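PDB 4KP2: methanogen homoaconitase large subunit from Methanocaldococcus jannaschii, which provides the iron-sulfur-cluster-binding subunit of a hydro-lyase that converts (R)-homocitrate to homoisocitrate by way of cis-homoaconitate. Local coordinates for residues A[45-56]-A[127-138]. Sequence-based numbering, arbitrary orientation.
Sequences VEVDLAMTHDGT and YVLPNMFVAGGD
Strand 49-53, at the centre of a five-stranded parallel sheet of order 3-2-1-4-5, pairs with its neighbour 133-136; the sheet is part of the alpha-beta-alpha sandwich of the aconitase family. The strong bonds of the backbone ladder run from A135 N to L49 O (2.8 Å) through M51 N to A135 O, and finish with G137 N to M51 O (2.7 Å).

At the N-terminal end, D48, just ahead of the strand, suits its place because it offers both backbone and side chain: its N donates to F133 O, which also receives a weak bond from L49 N, while OD2 takes F133 N (3.0 Å) on the anti side, the donor lying 23° out of the carboxylate plane. Its other oxygen, OD1, forms a salt bridge with K32, so both carboxylate oxygens are engaged.

Beside the start of the pair, F133 forms an apolar group with V45 and V47. Its ring receives V45 CG1 over one face in a CH-pi contact, 3.8 Å from the ring centroid, and V47 CG2 at its edge, 3.7 Å from CE2. The other V47 branch, CG1, lies anti to the backbone N (chi1 -178°) and meets A135 CB, whose small size fits beneath helix 156-165, on the same face as A50. L49 reaches the opposite face, where CD2 touches Y127 CB and V128 CG2 alongside L123 of helix 119-126. M51 also meets that helix, and its partner across the strands, G136, presents no side chain.

At the C-terminal end G137 is the centre of an inverse gamma turn, and D138 follows it, near the predicted cluster ligands C383 and C323. T56 OG1 sits over the centre of the H53 ring, accepts H53 N, and donates to G137 O (3.0 Å) on a lone pair in the carbonyl plane.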
loop_
_atom_site.group_PDB
_atom_site.type_symbol
_atom_site.label_atom_id
_atom_site.label_comp_id
_atom_site.label_asym_id
_atom_site.label_seq_id
_atom_site.Cartn_x
_atom_site.Cartn_y
_atom_site.Cartn_z
ATOM N N VAL A 45 -1.193 26.840 -29.781
ATOM C CA VAL A 45 0.098 26.506 -29.189
ATOM C C VAL A 45 0.494 25.053 -29.433
ATOM O O VAL A 45 -0.282 24.135 -29.171
ATOM C CB VAL A 45 0.096 26.764 -27.671
ATOM C CG1 VAL A 45 1.457 26.443 -27.074
ATOM C CG2 VAL A 45 -0.291 28.203 -27.382
ATOM N N GLU A 46 1.707 24.851 -29.938
ATOM C CA GLU A 46 2.252 23.509 -30.082
ATOM C C GLU A 46 2.674 22.993 -28.713
ATOM O O GLU A 46 3.392 23.669 -27.981
ATOM C CB GLU A 46 3.441 23.505 -31.044
ATOM C CG GLU A 46 3.078 23.854 -32.478
ATOM C CD GLU A 46 4.247 23.703 -33.430
ATOM O OE1 GLU A 46 5.375 23.454 -32.952
ATOM O OE2 GLU A 46 4.036 23.831 -34.654
ATOM N N VAL A 47 2.219 21.794 -28.368
ATOM C CA VAL A 47 2.461 21.240 -27.041
ATOM C C VAL A 47 3.831 20.575 -26.934
ATOM O O VAL A 47 4.205 19.753 -27.772
ATOM C CB VAL A 47 1.360 20.237 -26.649
ATOM C CG1 VAL A 47 1.588 19.712 -25.242
ATOM C CG2 VAL A 47 -0.004 20.898 -26.757
ATOM N N ASP A 48 4.575 20.942 -25.894
ATOM C CA ASP A 48 5.911 20.401 -25.670
ATOM C C ASP A 48 5.877 19.098 -24.878
ATOM O O ASP A 48 6.780 18.273 -24.990
ATOM C CB ASP A 48 6.782 21.423 -24.938
ATOM C CG ASP A 48 7.112 22.624 -25.792
ATOM O OD1 ASP A 48 7.379 22.435 -26.996
ATOM O OD2 ASP A 48 7.102 23.754 -25.262
ATOM N N LEU A 49 4.833 18.921 -24.075
ATOM C CA LEU A 49 4.733 17.748 -23.214
ATOM C C LEU A 49 3.279 17.396 -22.909
ATOM O O LEU A 49 2.519 18.230 -22.419
ATOM C CB LEU A 49 5.502 17.990 -21.913
ATOM C CG LEU A 49 5.916 16.764 -21.100
ATOM C CD1 LEU A 49 6.855 15.892 -21.916
ATOM C CD2 LEU A 49 6.573 17.186 -19.795
ATOM N N ALA A 50 2.900 16.156 -23.200
ATOM C CA ALA A 50 1.540 15.688 -22.952
ATOM C C ALA A 50 1.541 14.477 -22.023
ATOM O O ALA A 50 2.296 13.527 -22.230
ATOM C CB ALA A 50 0.846 15.358 -24.264
ATOM N N MET A 51 0.692 14.510 -21.002
ATOM C CA MET A 51 0.674 13.451 -19.997
ATOM C C MET A 51 -0.726 13.087 -19.505
ATOM O O MET A 51 -1.539 13.960 -19.205
ATOM C CB MET A 51 1.572 13.825 -18.813
ATOM C CG MET A 51 1.264 13.075 -17.526
ATOM S SD MET A 51 0.266 14.050 -16.383
ATOM C CE MET A 51 -0.925 12.821 -15.859
ATOM N N THR A 52 -0.995 11.787 -19.431
ATOM C CA THR A 52 -2.229 11.274 -18.846
ATOM C C THR A 52 -1.922 10.111 -17.906
ATOM O O THR A 52 -0.997 9.334 -18.147
ATOM C CB THR A 52 -3.221 10.804 -19.924
ATOM O OG1 THR A 52 -2.545 9.962 -20.865
ATOM C CG2 THR A 52 -3.818 11.998 -20.656
ATOM N N HIS A 53 -2.696 9.996 -16.831
ATOM C CA HIS A 53 -2.484 8.930 -15.855
ATOM C C HIS A 53 -3.496 7.797 -16.016
ATOM O O HIS A 53 -4.351 7.839 -16.902
ATOM C CB HIS A 53 -2.517 9.484 -14.428
ATOM C CG HIS A 53 -3.763 10.251 -14.102
ATOM N ND1 HIS A 53 -4.954 9.634 -13.783
ATOM C CD2 HIS A 53 -4.001 11.581 -14.041
ATOM C CE1 HIS A 53 -5.871 10.553 -13.542
ATOM N NE2 HIS A 53 -5.320 11.744 -13.693
ATOM N N ASP A 54 -3.399 6.792 -15.148
ATOM C CA ASP A 54 -4.222 5.587 -15.246
ATOM C C ASP A 54 -5.725 5.858 -15.191
ATOM O O ASP A 54 -6.529 5.023 -15.605
ATOM C CB ASP A 54 -3.834 4.581 -14.159
ATOM C CG ASP A 54 -3.940 5.160 -12.763
ATOM O OD1 ASP A 54 -3.650 6.363 -12.594
ATOM O OD2 ASP A 54 -4.313 4.414 -11.834
ATOM N N GLY A 55 -6.099 7.023 -14.677
ATOM C CA GLY A 55 -7.498 7.394 -14.579
ATOM C C GLY A 55 -7.992 8.162 -15.790
ATOM O O GLY A 55 -9.195 8.220 -16.046
ATOM N N THR A 56 -7.065 8.749 -16.541
ATOM C CA THR A 56 -7.430 9.578 -17.686
ATOM C C THR A 56 -6.861 9.073 -19.013
ATOM O O THR A 56 -7.342 9.454 -20.081
ATOM C CB THR A 56 -7.017 11.048 -17.474
ATOM O OG1 THR A 56 -5.625 11.115 -17.140
ATOM C CG2 THR A 56 -7.833 11.667 -16.351
ATOM N N TYR A 127 11.373 15.376 -16.931
ATOM C CA TYR A 127 10.755 15.850 -18.168
ATOM C C TYR A 127 10.616 17.367 -18.299
ATOM O O TYR A 127 11.169 17.965 -19.223
ATOM C CB TYR A 127 9.394 15.180 -18.379
ATOM C CG TYR A 127 9.474 13.684 -18.574
ATOM C CD1 TYR A 127 9.913 13.146 -19.776
ATOM C CD2 TYR A 127 9.109 12.810 -17.559
ATOM C CE1 TYR A 127 9.988 11.779 -19.961
ATOM C CE2 TYR A 127 9.180 11.442 -17.736
ATOM C CZ TYR A 127 9.622 10.932 -18.939
ATOM O OH TYR A 127 9.695 9.570 -19.122
ATOM N N VAL A 128 9.873 17.980 -17.383
ATOM C CA VAL A 128 9.507 19.393 -17.500
ATOM C C VAL A 128 10.690 20.361 -17.540
ATOM O O VAL A 128 11.415 20.520 -16.557
ATOM C CB VAL A 128 8.556 19.825 -16.368
ATOM C CG1 VAL A 128 8.228 21.304 -16.493
ATOM C CG2 VAL A 128 7.286 18.990 -16.394
ATOM N N LEU A 129 10.866 21.012 -18.685
ATOM C CA LEU A 129 11.879 22.050 -18.842
ATOM C C LEU A 129 11.216 23.422 -18.845
ATOM O O LEU A 129 10.037 23.537 -19.169
ATOM C CB LEU A 129 12.660 21.846 -20.141
ATOM C CG LEU A 129 13.665 20.696 -20.178
ATOM C CD1 LEU A 129 14.318 20.610 -21.549
ATOM C CD2 LEU A 129 14.712 20.875 -19.095
ATOM N N PRO A 130 11.970 24.468 -18.467
ATOM C CA PRO A 130 11.450 25.840 -18.491
ATOM C C PRO A 130 10.962 26.260 -19.876
ATOM O O PRO A 130 11.377 25.681 -20.879
ATOM C CB PRO A 130 12.666 26.676 -18.085
ATOM C CG PRO A 130 13.466 25.763 -17.231
ATOM C CD PRO A 130 13.303 24.400 -17.842
ATOM N N ASN A 131 10.073 27.253 -19.907
ATOM C CA ASN A 131 9.513 27.803 -21.146
ATOM C C ASN A 131 8.635 26.836 -21.943
ATOM O O ASN A 131 8.136 27.183 -23.015
ATOM C CB ASN A 131 10.613 28.387 -22.042
ATOM C CG ASN A 131 11.482 29.394 -21.317
ATOM O OD1 ASN A 131 11.050 30.025 -20.353
ATOM N ND2 ASN A 131 12.717 29.548 -21.779
ATOM N N MET A 132 8.438 25.631 -21.418
ATOM C CA MET A 132 7.621 24.627 -22.092
ATOM C C MET A 132 6.134 24.956 -22.042
ATOM O O MET A 132 5.699 25.835 -21.298
ATOM C CB MET A 132 7.837 23.247 -21.469
ATOM C CG MET A 132 8.971 22.438 -22.069
ATOM S SD MET A 132 8.944 20.738 -21.465
ATOM C CE MET A 132 10.317 20.024 -22.361
ATOM N N PHE A 133 5.362 24.240 -22.852
ATOM C CA PHE A 133 3.913 24.235 -22.732
ATOM C C PHE A 133 3.490 22.825 -22.349
ATOM O O PHE A 133 3.455 21.928 -23.192
ATOM C CB PHE A 133 3.253 24.649 -24.047
ATOM C CG PHE A 133 1.752 24.678 -23.986
ATOM C CD1 PHE A 133 1.084 25.813 -23.558
ATOM C CD2 PHE A 133 1.008 23.571 -24.356
ATOM C CE1 PHE A 133 -0.296 25.842 -23.501
ATOM C CE2 PHE A 133 -0.373 23.595 -24.299
ATOM C CZ PHE A 133 -1.025 24.733 -23.872
ATOM N N VAL A 134 3.181 22.629 -21.073
ATOM C CA VAL A 134 2.879 21.298 -20.560
ATOM C C VAL A 134 1.379 21.046 -20.428
ATOM O O VAL A 134 0.692 21.698 -19.644
ATOM C CB VAL A 134 3.561 21.051 -19.202
ATOM C CG1 VAL A 134 3.209 19.668 -18.673
ATOM C CG2 VAL A 134 5.066 21.212 -19.331
ATOM N N ALA A 135 0.882 20.089 -21.203
ATOM C CA ALA A 135 -0.524 19.718 -21.156
ATOM C C ALA A 135 -0.688 18.398 -20.416
ATOM O O ALA A 135 0.071 17.455 -20.637
ATOM C CB ALA A 135 -1.085 19.612 -22.558
ATOM N N GLY A 136 -1.680 18.330 -19.537
ATOM C CA GLY A 136 -1.884 17.139 -18.737
ATOM C C GLY A 136 -3.339 16.792 -18.494
ATOM O O GLY A 136 -4.191 17.672 -18.370
ATOM N N GLY A 137 -3.619 15.495 -18.427
ATOM C CA GLY A 137 -4.952 15.012 -18.117
ATOM C C GLY A 137 -5.156 14.937 -16.617
ATOM O O GLY A 137 -5.501 13.886 -16.074
ATOM N N ASP A 138 -4.932 16.062 -15.948
ATOM C CA ASP A 138 -5.043 16.132 -14.500
ATOM C C ASP A 138 -5.299 17.577 -14.093
ATOM O O ASP A 138 -4.739 18.503 -14.680
ATOM C CB ASP A 138 -3.761 15.618 -13.844
ATOM C CG ASP A 138 -3.892 15.466 -12.342
ATOM O OD1 ASP A 138 -3.618 16.446 -11.619
ATOM O OD2 ASP A 138 -4.265 14.364 -11.887
#